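Local atomic coordinates of ribosome inactivating type 1 protein (Iris hollandica, PDB entry 3MVG), a protein that belongs to the type 1 ribosome-inactivating proteins of plants, which lack the lectin chain of their type 2 relatives and share with them a mixed alpha/beta fold. Residues A[14-19]-A[170-175]; A[155-160]-A[196-201]; A[110-113]-A[118-121]; A[63-68]-A[73-78]. All coordinates share one frame; numbering follows the deposited sequence.

How the interactions relate
Helix 146-164 ties much of this set together. In interaction 2 it supplies Gln-157; its Leu-158 touches interaction 1, and its Ile-156, Val-159 and Ser-160 lie against the hairpin of interaction 4. Chemistry follows place. Interaction 4 is the most extensive, a buried strand pairing made of backbone bonds and branched aliphatic side chains. Interaction 1 is also buried but apolar, two helices meeting through a ring and methyl groups beside the second subunit. Interaction 2, near the centre of the molecule, is a single bond between amides. Interaction 3 is only partly buried and includes water; its Arg-119 reaches Gln-198 of interaction 2, linking the two into one polar network.

Interaction 1: residues A[14-19]-A[170-175]; sequences RSYSDF and QRVTNN
Helix 13-27 packs against helix 166-173 through Tyr-16 and Ser-17 on one side and Val-172 and Thr-173 on the other, a small helix-helix interface with no hydrogen bond across it. Its main element is a CH-pi contact: Val-172 CG1 lies over one face of the Tyr-16 ring, 4.0 Å from the centroid, and is displaced toward the edge that carries CE2, which it approaches to 3.5 Å. With CG anti to the backbone N (chi1 -180°), the tyrosine extends toward the partner helix, its side chain roughly at right angles to that of the valine. Thr-173 meets the same ring differently, its CG2 lying near the ring plane, 3.9 Å from Tyr-16 CD2. That methyl also touches Ser-17, with OG 3.5 Å from CG2. A tyrosine suits this place because its flat carbons take the valine while its hydroxyl reaches past the interface to the carbonyl of Leu-158 in helix 146-164. The hydroxyl of Ser-17 likewise has a partner outside, Glu-169. The hydroxyls of Tyr-16 and Ser-17 thus find partners beside the interface, and what joins the two segments is mainly dispersion between a ring and methyl groups.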
loop_
_atom_site.group_PDB
_atom_site.type_symbol
_atom_site.label_atom_id
_atom_site.label_comp_id
_atom_site.label_asym_id
_atom_site.label_seq_id
_atom_site.Cartn_x
_atom_site.Cartn_y
_atom_site.Cartn_z
ATOM N N ARG A 14 1.014 3.666 -10.350
ATOM C CA ARG A 14 0.779 5.088 -10.154
ATOM C C ARG A 14 -0.562 5.543 -10.725
ATOM O O ARG A 14 -1.291 6.279 -10.064
ATOM C CB ARG A 14 1.934 5.867 -10.793
ATOM C CG ARG A 14 2.130 7.292 -10.308
ATOM C CD ARG A 14 3.447 7.798 -10.905
ATOM N NE ARG A 14 3.906 9.076 -10.367
ATOM C CZ ARG A 14 3.761 10.249 -10.978
ATOM N NH1 ARG A 14 4.223 11.350 -10.403
ATOM N NH2 ARG A 14 3.155 10.327 -12.160
ATOM N N SER A 15 -0.908 5.106 -11.936
ATOM C CA SER A 15 -2.166 5.543 -12.545
ATOM C C SER A 15 -3.389 4.999 -11.802
ATOM O O SER A 15 -4.388 5.707 -11.652
ATOM C CB SER A 15 -2.246 5.235 -14.047
ATOM O OG SER A 15 -2.409 3.849 -14.320
ATOM N N TYR A 16 -3.300 3.764 -11.325
ATOM C CA TYR A 16 -4.397 3.182 -10.561
ATOM C C TYR A 16 -4.541 3.910 -9.221
ATOM O O TYR A 16 -5.642 4.293 -8.822
ATOM C CB TYR A 16 -4.182 1.680 -10.377
ATOM C CG TYR A 16 -5.295 1.028 -9.592
ATOM C CD1 TYR A 16 -6.565 0.871 -10.140
ATOM C CD2 TYR A 16 -5.078 0.587 -8.295
ATOM C CE1 TYR A 16 -7.597 0.279 -9.402
ATOM C CE2 TYR A 16 -6.094 -0.006 -7.553
ATOM C CZ TYR A 16 -7.341 -0.159 -8.115
ATOM O OH TYR A 16 -8.331 -0.751 -7.352
ATOM N N SER A 17 -3.429 4.132 -8.534
ATOM C CA SER A 17 -3.470 4.847 -7.262
ATOM C C SER A 17 -3.923 6.298 -7.421
ATOM O O SER A 17 -4.659 6.811 -6.568
ATOM C CB SER A 17 -2.116 4.777 -6.584
ATOM O OG SER A 17 -1.871 3.459 -6.156
ATOM N N ASP A 18 -3.504 6.964 -8.496
ATOM C CA ASP A 18 -3.959 8.324 -8.763
ATOM C C ASP A 18 -5.468 8.369 -8.972
ATOM O O ASP A 18 -6.146 9.273 -8.476
ATOM C CB ASP A 18 -3.242 8.911 -9.989
ATOM C CG ASP A 18 -1.811 9.367 -9.691
ATOM O OD1 ASP A 18 -1.400 9.419 -8.515
ATOM O OD2 ASP A 18 -1.085 9.689 -10.656
ATOM N N PHE A 19 -5.989 7.408 -9.730
ATOM C CA PHE A 19 -7.426 7.275 -9.925
ATOM C C PHE A 19 -8.164 7.171 -8.583
ATOM O O PHE A 19 -9.090 7.924 -8.323
ATOM C CB PHE A 19 -7.718 6.075 -10.837
ATOM C CG PHE A 19 -9.102 5.499 -10.680
ATOM C CD1 PHE A 19 -10.230 6.268 -10.942
ATOM C CD2 PHE A 19 -9.276 4.184 -10.296
ATOM C CE1 PHE A 19 -11.518 5.741 -10.803
ATOM C CE2 PHE A 19 -10.557 3.644 -10.156
ATOM C CZ PHE A 19 -11.679 4.428 -10.411
ATOM N N GLN A 170 -3.448 -1.801 -1.931
ATOM C CA GLN A 170 -2.087 -2.344 -1.904
ATOM C C GLN A 170 -1.973 -3.702 -2.601
ATOM O O GLN A 170 -1.005 -3.953 -3.342
ATOM C CB GLN A 170 -1.618 -2.466 -0.452
ATOM C CG GLN A 170 -0.322 -3.201 -0.280
ATOM C CD GLN A 170 0.856 -2.288 -0.357
ATOM O OE1 GLN A 170 1.105 -1.639 -1.374
ATOM N NE2 GLN A 170 1.586 -2.213 0.727
ATOM N N ARG A 171 -2.950 -4.573 -2.349
ATOM C CA ARG A 171 -2.997 -5.891 -2.979
ATOM C C ARG A 171 -2.997 -5.736 -4.497
ATOM O O ARG A 171 -2.280 -6.451 -5.203
ATOM C CB ARG A 171 -4.243 -6.669 -2.541
ATOM C CG ARG A 171 -4.452 -6.785 -1.037
ATOM C CD ARG A 171 -3.183 -7.220 -0.337
ATOM N NE ARG A 171 -3.446 -7.871 0.946
ATOM C CZ ARG A 171 -3.433 -7.252 2.121
ATOM N NH1 ARG A 171 -3.187 -5.950 2.189
ATOM N NH2 ARG A 171 -3.674 -7.937 3.232
ATOM N N VAL A 172 -3.799 -4.793 -4.987
ATOM C CA VAL A 172 -3.915 -4.526 -6.417
ATOM C C VAL A 172 -2.602 -3.978 -6.971
ATOM O O VAL A 172 -2.070 -4.493 -7.958
ATOM C CB VAL A 172 -5.091 -3.558 -6.723
ATOM C CG1 VAL A 172 -5.223 -3.328 -8.220
ATOM C CG2 VAL A 172 -6.390 -4.118 -6.175
ATOM N N THR A 173 -2.045 -2.950 -6.344
ATOM C CA THR A 173 -0.827 -2.361 -6.900
ATOM C C THR A 173 0.371 -3.306 -6.806
ATOM O O THR A 173 1.238 -3.264 -7.677
ATOM C CB THR A 173 -0.515 -0.978 -6.313
ATOM O OG1 THR A 173 -0.352 -1.100 -4.907
ATOM C CG2 THR A 173 -1.652 -0.000 -6.602
ATOM N N ASN A 174 0.394 -4.192 -5.815
ATOM C CA ASN A 174 1.450 -5.214 -5.737
ATOM C C ASN A 174 1.428 -6.195 -6.910
ATOM O O ASN A 174 2.374 -6.958 -7.122
ATOM C CB ASN A 174 1.310 -6.022 -4.455
ATOM C CG ASN A 174 1.705 -5.245 -3.203
ATOM O OD1 ASN A 174 2.235 -4.139 -3.273
ATOM N ND2 ASN A 174 1.412 -5.826 -2.049
ATOM N N ASN A 175 0.328 -6.193 -7.649
ATOM C CA ASN A 175 0.165 -7.093 -8.776
ATOM C C ASN A 175 0.140 -6.398 -10.126
ATOM O O ASN A 175 -0.123 -7.037 -11.142
ATOM C CB ASN A 175 -1.049 -7.978 -8.533
ATOM C CG ASN A 175 -0.739 -9.064 -7.550
ATOM O OD1 ASN A 175 0.115 -9.913 -7.818
ATOM N ND2 ASN A 175 -1.377 -9.032 -6.382
#

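Interaction 2: residues A[155-160]-A[196-201]; sequences LIQLVS and DLQTNW
A single hydrogen bond between two buried glutamine amides, Gln-157 and Gln-198, joins helix 146-164 to helix 192-199 near the centre of the chain. Gln-198 NE2 donates to Gln-157 OE1 over 2.9 Å, and the N-H points almost straight at the oxygen (177°). The donor lies in the carbonyl plane of Gln-157 on a lone pair, at a C=O...N angle of 119°, and the acceptor sits in the plane of the Gln-198 amide. The two planes are twisted about the bond, 81° apart, so the amides do not stack. Length is what glutamine contributes: the nearest CA atoms, those of these two residues, are 8.9 Å apart, and both chains run extended beyond CG to span the gap. Gln-198 NE2 also rests 3.7 Å from Gln-157 CG.

Each amide is held at its other end as well. Gln-157 NE2 bonds to the carbonyl of Ile-153 one turn back in its own helix, while Gln-198 OE1 accepts from Arg-119, a charge that would probably polarise the amide and strengthen its N-H as donor. Tyr-108 of helix 108-115 packs on both glutamines. Around them, Leu-155 and Leu-158 turn to Leu-129 of helix 126-138, Ile-156 meets Leu-111, and Leu-197 lies against Leu-222 of strand 215-223.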
loop_
_atom_site.group_PDB
_atom_site.type_symbol
_atom_site.label_atom_id
_atom_site.label_comp_id
_atom_site.label_asym_id
_atom_site.label_seq_id
_atom_site.Cartn_x
_atom_site.Cartn_y
_atom_site.Cartn_z
ATOM N N LEU A 155 -15.960 -5.140 -9.929
ATOM C CA LEU A 155 -15.870 -3.673 -9.986
ATOM C C LEU A 155 -16.068 -3.004 -8.632
ATOM O O LEU A 155 -15.354 -2.065 -8.304
ATOM C CB LEU A 155 -16.840 -3.108 -11.020
ATOM C CG LEU A 155 -16.526 -3.553 -12.450
ATOM C CD1 LEU A 155 -17.567 -3.036 -13.425
ATOM C CD2 LEU A 155 -15.112 -3.170 -12.900
ATOM N N ILE A 156 -17.024 -3.494 -7.846
ATOM C CA ILE A 156 -17.233 -2.973 -6.503
ATOM C C ILE A 156 -15.962 -3.116 -5.669
ATOM O O ILE A 156 -15.545 -2.173 -4.987
ATOM C CB ILE A 156 -18.449 -3.631 -5.823
ATOM C CG1 ILE A 156 -19.739 -3.128 -6.483
ATOM C CG2 ILE A 156 -18.441 -3.349 -4.315
ATOM C CD1 ILE A 156 -20.976 -3.966 -6.189
ATOM N N GLN A 157 -15.322 -4.271 -5.732
ATOM C CA GLN A 157 -14.109 -4.457 -4.955
ATOM C C GLN A 157 -12.953 -3.592 -5.431
ATOM O O GLN A 157 -12.197 -3.079 -4.615
ATOM C CB GLN A 157 -13.713 -5.921 -4.895
ATOM C CG GLN A 157 -14.669 -6.757 -4.078
ATOM C CD GLN A 157 -14.217 -8.181 -3.997
ATOM O OE1 GLN A 157 -13.632 -8.609 -2.999
ATOM N NE2 GLN A 157 -14.447 -8.926 -5.066
ATOM N N LEU A 158 -12.821 -3.411 -6.742
ATOM C CA LEU A 158 -11.687 -2.671 -7.299
ATOM C C LEU A 158 -11.897 -1.166 -7.368
ATOM O O LEU A 158 -10.951 -0.428 -7.680
ATOM C CB LEU A 158 -11.276 -3.243 -8.660
ATOM C CG LEU A 158 -10.783 -4.690 -8.598
ATOM C CD1 LEU A 158 -10.519 -5.208 -9.998
ATOM C CD2 LEU A 158 -9.525 -4.783 -7.761
ATOM N N VAL A 159 -13.111 -0.705 -7.066
ATOM C CA VAL A 159 -13.414 0.721 -7.036
ATOM C C VAL A 159 -13.839 1.140 -5.625
ATOM O O VAL A 159 -13.142 1.926 -4.988
ATOM C CB VAL A 159 -14.485 1.099 -8.096
ATOM C CG1 VAL A 159 -14.879 2.548 -7.961
ATOM C CG2 VAL A 159 -13.956 0.814 -9.503
ATOM N N SER A 160 -14.959 0.609 -5.128
ATOM C CA SER A 160 -15.469 1.004 -3.804
ATOM C C SER A 160 -14.600 0.500 -2.653
ATOM O O SER A 160 -14.273 1.256 -1.738
ATOM C CB SER A 160 -16.897 0.507 -3.610
ATOM O OG SER A 160 -17.777 1.062 -4.572
ATOM N N ASP A 196 -13.194 -9.985 5.534
ATOM C CA ASP A 196 -13.572 -9.537 6.873
ATOM C C ASP A 196 -13.342 -8.042 7.037
ATOM O O ASP A 196 -14.101 -7.360 7.721
ATOM C CB ASP A 196 -12.841 -10.326 7.954
ATOM C CG ASP A 196 -13.601 -10.347 9.256
ATOM O OD1 ASP A 196 -12.951 -10.293 10.312
ATOM O OD2 ASP A 196 -14.853 -10.411 9.225
ATOM N N LEU A 197 -12.312 -7.529 6.377
ATOM C CA LEU A 197 -12.075 -6.105 6.369
ATOM C C LEU A 197 -13.264 -5.373 5.725
ATOM O O LEU A 197 -13.831 -4.442 6.305
ATOM C CB LEU A 197 -10.771 -5.829 5.636
ATOM C CG LEU A 197 -10.211 -4.425 5.747
ATOM C CD1 LEU A 197 -9.898 -4.063 7.202
ATOM C CD2 LEU A 197 -8.965 -4.333 4.884
ATOM N N GLN A 198 -13.676 -5.844 4.547
ATOM C CA GLN A 198 -14.825 -5.279 3.847
ATOM C C GLN A 198 -16.073 -5.280 4.726
ATOM O O GLN A 198 -16.795 -4.289 4.790
ATOM C CB GLN A 198 -15.113 -6.050 2.553
ATOM C CG GLN A 198 -14.014 -5.965 1.507
ATOM C CD GLN A 198 -14.232 -6.933 0.360
ATOM O OE1 GLN A 198 -15.171 -7.728 0.367
ATOM N NE2 GLN A 198 -13.368 -6.869 -0.633
ATOM N N THR A 199 -16.318 -6.407 5.401
ATOM C CA THR A 199 -17.485 -6.579 6.281
ATOM C C THR A 199 -17.505 -5.584 7.444
ATOM O O THR A 199 -18.572 -5.219 7.939
ATOM C CB THR A 199 -17.514 -8.032 6.843
ATOM O OG1 THR A 199 -17.490 -8.969 5.759
ATOM C CG2 THR A 199 -18.733 -8.292 7.723
ATOM N N ASN A 200 -16.320 -5.147 7.865
ATOM C CA ASN A 200 -16.181 -4.316 9.055
ATOM C C ASN A 200 -16.014 -2.826 8.801
ATOM O O ASN A 200 -15.657 -2.079 9.715
ATOM C CB ASN A 200 -15.048 -4.851 9.933
ATOM C CG ASN A 200 -15.498 -6.009 10.786
ATOM O OD1 ASN A 200 -16.141 -5.810 11.824
ATOM N ND2 ASN A 200 -15.212 -7.225 10.340
ATOM N N TRP A 201 -16.305 -2.384 7.580
ATOM C CA TRP A 201 -16.120 -0.977 7.243
ATOM C C TRP A 201 -16.961 -0.036 8.096
ATOM O O TRP A 201 -16.439 0.942 8.625
ATOM C CB TRP A 201 -16.379 -0.731 5.766
ATOM C CG TRP A 201 -16.147 0.696 5.363
ATOM C CD1 TRP A 201 -14.971 1.401 5.446
ATOM C CD2 TRP A 201 -17.121 1.596 4.831
ATOM N NE1 TRP A 201 -15.161 2.679 4.978
ATOM C CE2 TRP A 201 -16.470 2.823 4.596
ATOM C CE3 TRP A 201 -18.479 1.473 4.509
ATOM C CZ2 TRP A 201 -17.129 3.920 4.050
ATOM C CZ3 TRP A 201 -19.132 2.558 3.975
ATOM C CH2 TRP A 201 -18.459 3.773 3.745
#

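Interaction 3: residues A[110-113]-A[118-121]; sequences ALQN and NREN
Gln-112 OE1 takes two hydrogen bonds from one residue, Arg-119: the backbone N and the guanidinium NH2 each lie 2.9 Å from this oxygen. The donors come from opposite faces of the Gln-112 amide, the N 51° and NH2 41° out of the carbonyl plane, so neither uses an in-plane lone pair and the oxygen is gripped from both sides. From the arginine's side the acceptor lies at the guanidinium edge, close to its plane. This double hold depends on Arg-119 CG standing between its own backbone N and carbonyl carbon (chi1 71°), from where the extended chain runs past the oxygen and the turn at its end (chi4) brings NH2 back to it; CG itself comes within 3.2 Å of Gln-112 OE1. On the other half of the amide, Gln-112 NE2 donates to a water at 3.0 Å, which also accepts a weak bond from Arg-119 NH2.

The arrangement fastens the loop that follows helix 108-115 back onto that helix. The loop tightens into a short 3-10 segment at 119-120, with Asn-121 N bonded to Asn-118 O at 2.9 Å. Glutamine suits the helix position, being long enough to reach a backbone N-H in the returning chain, and arginine adds donors beyond it.

The guanidinium continues inward toward Gln-198 and makes a cation-pi contact with Tyr-108. Across the segments, Gln-112 CG packs 4.0 Å from Asn-118 CA. Along its inward path the arginine touches Ile-153 of helix 146-164 and Ile-195 of helix 192-199, and Leu-111 packs on Ile-153.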
loop_
_atom_site.group_PDB
_atom_site.type_symbol
_atom_site.label_atom_id
_atom_site.label_comp_id
_atom_site.label_asym_id
_atom_site.label_seq_id
_atom_site.Cartn_x
_atom_site.Cartn_y
_atom_site.Cartn_z
ATOM N N ALA A 110 -26.489 -10.982 -1.976
ATOM C CA ALA A 110 -27.310 -10.976 -3.186
ATOM C C ALA A 110 -26.458 -11.180 -4.439
ATOM O O ALA A 110 -26.803 -11.977 -5.313
ATOM C CB ALA A 110 -28.084 -9.686 -3.295
ATOM N N LEU A 111 -25.342 -10.457 -4.535
ATOM C CA LEU A 111 -24.487 -10.569 -5.720
ATOM C C LEU A 111 -23.933 -11.974 -5.894
ATOM O O LEU A 111 -23.931 -12.510 -7.003
ATOM C CB LEU A 111 -23.340 -9.559 -5.663
ATOM C CG LEU A 111 -23.712 -8.086 -5.782
ATOM C CD1 LEU A 111 -22.518 -7.230 -5.370
ATOM C CD2 LEU A 111 -24.154 -7.744 -7.194
ATOM N N GLN A 112 -23.450 -12.562 -4.799
ATOM C CA GLN A 112 -22.874 -13.907 -4.849
ATOM C C GLN A 112 -23.904 -14.981 -5.190
ATOM O O GLN A 112 -23.596 -15.946 -5.890
ATOM C CB GLN A 112 -22.128 -14.231 -3.553
ATOM C CG GLN A 112 -20.847 -13.402 -3.463
ATOM C CD GLN A 112 -20.131 -13.450 -2.122
ATOM O OE1 GLN A 112 -18.970 -13.072 -2.039
ATOM N NE2 GLN A 112 -20.818 -13.883 -1.068
ATOM N N ASN A 113 -25.127 -14.795 -4.711
ATOM C CA ASN A 113 -26.213 -15.690 -5.078
ATOM C C ASN A 113 -26.480 -15.652 -6.582
ATOM O O ASN A 113 -26.561 -16.698 -7.229
ATOM C CB ASN A 113 -27.481 -15.345 -4.303
ATOM C CG ASN A 113 -28.645 -16.238 -4.673
ATOM O OD1 ASN A 113 -28.642 -17.437 -4.378
ATOM N ND2 ASN A 113 -29.642 -15.664 -5.331
ATOM N N ASN A 118 -18.900 -17.376 -4.807
ATOM C CA ASN A 118 -18.410 -16.533 -3.736
ATOM C C ASN A 118 -17.203 -15.740 -4.230
ATOM O O ASN A 118 -16.432 -16.223 -5.058
ATOM C CB ASN A 118 -18.076 -17.421 -2.540
ATOM C CG ASN A 118 -16.957 -16.891 -1.708
ATOM O OD1 ASN A 118 -17.076 -15.861 -1.053
ATOM N ND2 ASN A 118 -15.861 -17.624 -1.692
ATOM N N ARG A 119 -17.040 -14.517 -3.734
ATOM C CA ARG A 119 -15.946 -13.682 -4.225
ATOM C C ARG A 119 -14.549 -14.187 -3.837
ATOM O O ARG A 119 -13.560 -13.786 -4.451
ATOM C CB ARG A 119 -16.162 -12.212 -3.879
ATOM C CG ARG A 119 -16.011 -11.834 -2.427
ATOM C CD ARG A 119 -16.676 -10.493 -2.233
ATOM N NE ARG A 119 -16.536 -9.913 -0.902
ATOM C CZ ARG A 119 -17.288 -10.230 0.150
ATOM N NH1 ARG A 119 -17.093 -9.600 1.297
ATOM N NH2 ARG A 119 -18.210 -11.179 0.070
ATOM N N GLU A 120 -14.469 -15.104 -2.872
ATOM C CA GLU A 120 -13.210 -15.796 -2.578
ATOM C C GLU A 120 -12.695 -16.566 -3.792
ATOM O O GLU A 120 -11.512 -16.897 -3.858
ATOM C CB GLU A 120 -13.360 -16.762 -1.394
ATOM C CG GLU A 120 -13.373 -16.104 -0.030
ATOM C CD GLU A 120 -13.613 -17.078 1.112
ATOM O OE1 GLU A 120 -12.965 -18.147 1.147
ATOM O OE2 GLU A 120 -14.443 -16.758 1.988
ATOM N N ASN A 121 -13.587 -16.846 -4.741
ATOM C CA ASN A 121 -13.247 -17.633 -5.929
ATOM C C ASN A 121 -13.226 -16.833 -7.235
ATOM O O ASN A 121 -13.236 -17.404 -8.327
ATOM C CB ASN A 121 -14.188 -18.844 -6.035
ATOM C CG ASN A 121 -14.170 -19.703 -4.781
ATOM O OD1 ASN A 121 -13.110 -19.998 -4.231
ATOM N ND2 ASN A 121 -15.349 -20.095 -4.318
HETATM O O HOH W 1 -19.367 -13.722 1.585
#

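Interaction 4: residues A[63-68]-A[73-78]; sequences TLVLNR and VVAYQA. With SO4 (sulfate ion), chain C.
Val-65, Thr-63 and Val-73 have the most surface buried where strands 61-67 and 72-78 run antiparallel. Val-65 bonds to the partner strand through both its N and its O: N donates to Ala-75 O at 2.8 Å, and O accepts from Val-74 N nearly along the C=O axis. Its branching lets one methyl meet the valine and the other the alanine, CG1 lying 3.7 Å from Val-74 CG2 and CG2 4.0 Å from Ala-75 CB.

Thr-63 forms a hydrogen-bonded pair with Gln-77, Thr-63 O accepting from Gln-77 N at 2.7 Å and Thr-63 N donating in return. Their side chains lie side by side, bridged by a water bonded to Thr-63 OG1 at 2.9 Å and weakly to Gln-77 NE2.

Val-73 belongs to the other face of the sheet, with Leu-64, Leu-66 and Tyr-76. Its CG2 meets Leu-64 CD1 and, in one of two leucine conformers, Leu-66 CD1, both at 4.1 Å; Leu-64 CD2 packs on Tyr-76 CB. This apolar face is covered by helix 146-164, whereas Val-65 and Thr-63 turn to Phe-51 of the adjoining strand.

Just past the end of the first strand, Arg-68 meets a sulfate ion end-on, near its guanidinium plane, NH1 donating to O1 and NH2 to O3 (2.9 Å); the ion is probably from the crystallisation liquor.

Between Val-65 and Leu-66 the register slips by one residue, and Val-74, with psi near helical at -16°, takes up the extra length. The whole is a beta hairpin with a beta bulge, forming two central strands of the mixed six-stranded sheet of this ribosome-inactivating protein fold.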
loop_
_atom_site.group_PDB
_atom_site.type_symbol
_atom_site.label_atom_id
_atom_site.label_comp_id
_atom_site.label_asym_id
_atom_site.label_seq_id
_atom_site.Cartn_x
_atom_site.Cartn_y
_atom_site.Cartn_z
ATOM N N THR A 63 -20.261 3.430 -17.046
ATOM C CA THR A 63 -20.192 4.411 -15.979
ATOM C C THR A 63 -20.871 3.877 -14.741
ATOM O O THR A 63 -22.084 3.666 -14.752
ATOM C CB THR A 63 -20.827 5.741 -16.395
ATOM O OG1 THR A 63 -20.166 6.221 -17.573
ATOM C CG2 THR A 63 -20.698 6.789 -15.279
ATOM N N LEU A 64 -20.098 3.668 -13.682
ATOM C CA LEU A 64 -20.681 3.334 -12.392
ATOM C C LEU A 64 -21.252 4.587 -11.751
ATOM O O LEU A 64 -20.676 5.676 -11.876
ATOM C CB LEU A 64 -19.629 2.752 -11.456
ATOM C CG LEU A 64 -18.885 1.491 -11.889
ATOM C CD1 LEU A 64 -17.827 1.149 -10.852
ATOM C CD2 LEU A 64 -19.853 0.332 -12.072
ATOM N N VAL A 65 -22.382 4.438 -11.073
ATOM C CA VAL A 65 -22.935 5.517 -10.268
ATOM C C VAL A 65 -22.685 5.154 -8.819
ATOM O O VAL A 65 -23.140 4.107 -8.348
ATOM C CB VAL A 65 -24.442 5.712 -10.526
ATOM C CG1 VAL A 65 -24.970 6.913 -9.739
ATOM C CG2 VAL A 65 -24.712 5.865 -12.022
ATOM N N LEU A 66 -21.931 5.999 -8.124
ATOM C CA LEU A 66 -21.683 5.802 -6.708
ATOM C C LEU A 66 -22.505 6.779 -5.890
ATOM O O LEU A 66 -22.789 7.896 -6.322
ATOM C CB LEU A 66 -20.195 5.963 -6.383
ATOM C CG LEU A 66 -19.325 4.722 -6.624
ATOM C CD1 LEU A 66 -19.313 4.317 -8.096
ATOM C CD2 LEU A 66 -17.912 4.965 -6.110
ATOM N N ASN A 67 -22.908 6.324 -4.712
ATOM C CA ASN A 67 -23.469 7.186 -3.697
ATOM C C ASN A 67 -22.287 7.678 -2.861
ATOM O O ASN A 67 -21.561 6.882 -2.272
ATOM C CB ASN A 67 -24.463 6.394 -2.855
ATOM C CG ASN A 67 -25.132 7.225 -1.775
ATOM O OD1 ASN A 67 -24.843 8.408 -1.595
ATOM N ND2 ASN A 67 -26.050 6.596 -1.048
ATOM N N ARG A 68 -22.069 8.988 -2.833
ATOM C CA ARG A 68 -20.970 9.546 -2.050
ATOM C C ARG A 68 -21.095 9.251 -0.550
ATOM O O ARG A 68 -20.094 9.194 0.154
ATOM C CB ARG A 68 -20.854 11.056 -2.261
ATOM C CG ARG A 68 -20.436 11.481 -3.669
ATOM C CD ARG A 68 -20.472 13.005 -3.867
ATOM N NE ARG A 68 -19.537 13.691 -2.975
ATOM C CZ ARG A 68 -19.845 14.680 -2.135
ATOM N NH1 ARG A 68 -21.075 15.180 -2.062
ATOM N NH2 ARG A 68 -18.887 15.200 -1.379
ATOM N N VAL A 73 -21.668 1.391 -5.172
ATOM C CA VAL A 73 -22.353 1.389 -6.465
ATOM C C VAL A 73 -23.865 1.268 -6.280
ATOM O O VAL A 73 -24.317 0.404 -5.524
ATOM C CB VAL A 73 -21.830 0.227 -7.350
ATOM C CG1 VAL A 73 -22.619 0.121 -8.643
ATOM C CG2 VAL A 73 -20.351 0.409 -7.662
ATOM N N VAL A 74 -24.630 2.120 -6.971
ATOM C CA VAL A 74 -26.097 2.049 -6.960
ATOM C C VAL A 74 -26.691 1.753 -8.344
ATOM O O VAL A 74 -27.855 1.347 -8.460
ATOM C CB VAL A 74 -26.754 3.344 -6.390
ATOM C CG1 VAL A 74 -26.268 3.620 -4.959
ATOM C CG2 VAL A 74 -26.505 4.551 -7.303
ATOM N N ALA A 75 -25.887 1.933 -9.388
ATOM C CA ALA A 75 -26.352 1.803 -10.767
ATOM C C ALA A 75 -25.153 1.833 -11.684
ATOM O O ALA A 75 -24.045 2.166 -11.259
ATOM C CB ALA A 75 -27.295 2.943 -11.110
ATOM N N TYR A 76 -25.359 1.485 -12.945
ATOM C CA TYR A 76 -24.325 1.720 -13.948
ATOM C C TYR A 76 -24.971 2.035 -15.283
ATOM O O TYR A 76 -26.115 1.642 -15.533
ATOM C CB TYR A 76 -23.326 0.540 -14.056
ATOM C CG TYR A 76 -23.902 -0.697 -14.690
ATOM C CD1 TYR A 76 -24.499 -1.688 -13.913
ATOM C CD2 TYR A 76 -23.863 -0.874 -16.075
ATOM C CE1 TYR A 76 -25.043 -2.827 -14.501
ATOM C CE2 TYR A 76 -24.411 -2.000 -16.671
ATOM C CZ TYR A 76 -25.001 -2.971 -15.881
ATOM O OH TYR A 76 -25.558 -4.097 -16.436
ATOM N N GLN A 77 -24.234 2.737 -16.138
ATOM C CA GLN A 77 -24.656 2.981 -17.515
ATOM C C GLN A 77 -23.807 2.185 -18.490
ATOM O O GLN A 77 -22.580 2.113 -18.345
ATOM C CB GLN A 77 -24.545 4.461 -17.853
ATOM C CG GLN A 77 -25.170 4.825 -19.204
ATOM C CD GLN A 77 -24.904 6.251 -19.615
ATOM O OE1 GLN A 77 -25.808 6.947 -20.083
ATOM N NE2 GLN A 77 -23.668 6.697 -19.450
ATOM N N ALA A 78 -24.468 1.590 -19.480
ATOM C CA ALA A 78 -23.795 0.895 -20.574
ATOM C C ALA A 78 -24.562 1.172 -21.847
ATOM O O ALA A 78 -25.775 0.986 -21.890
ATOM C CB ALA A 78 -23.753 -0.595 -20.310
HETATM S S SO4 C . -20.931 17.595 0.987
HETATM O O1 SO4 C . -21.851 17.375 -0.063
HETATM O O2 SO4 C . -21.142 16.919 2.208
HETATM O O3 SO4 C . -19.676 17.157 0.613
HETATM O O4 SO4 C . -20.908 19.041 1.147
HETATM O O HOH W 2 -20.893 4.973 -20.096
#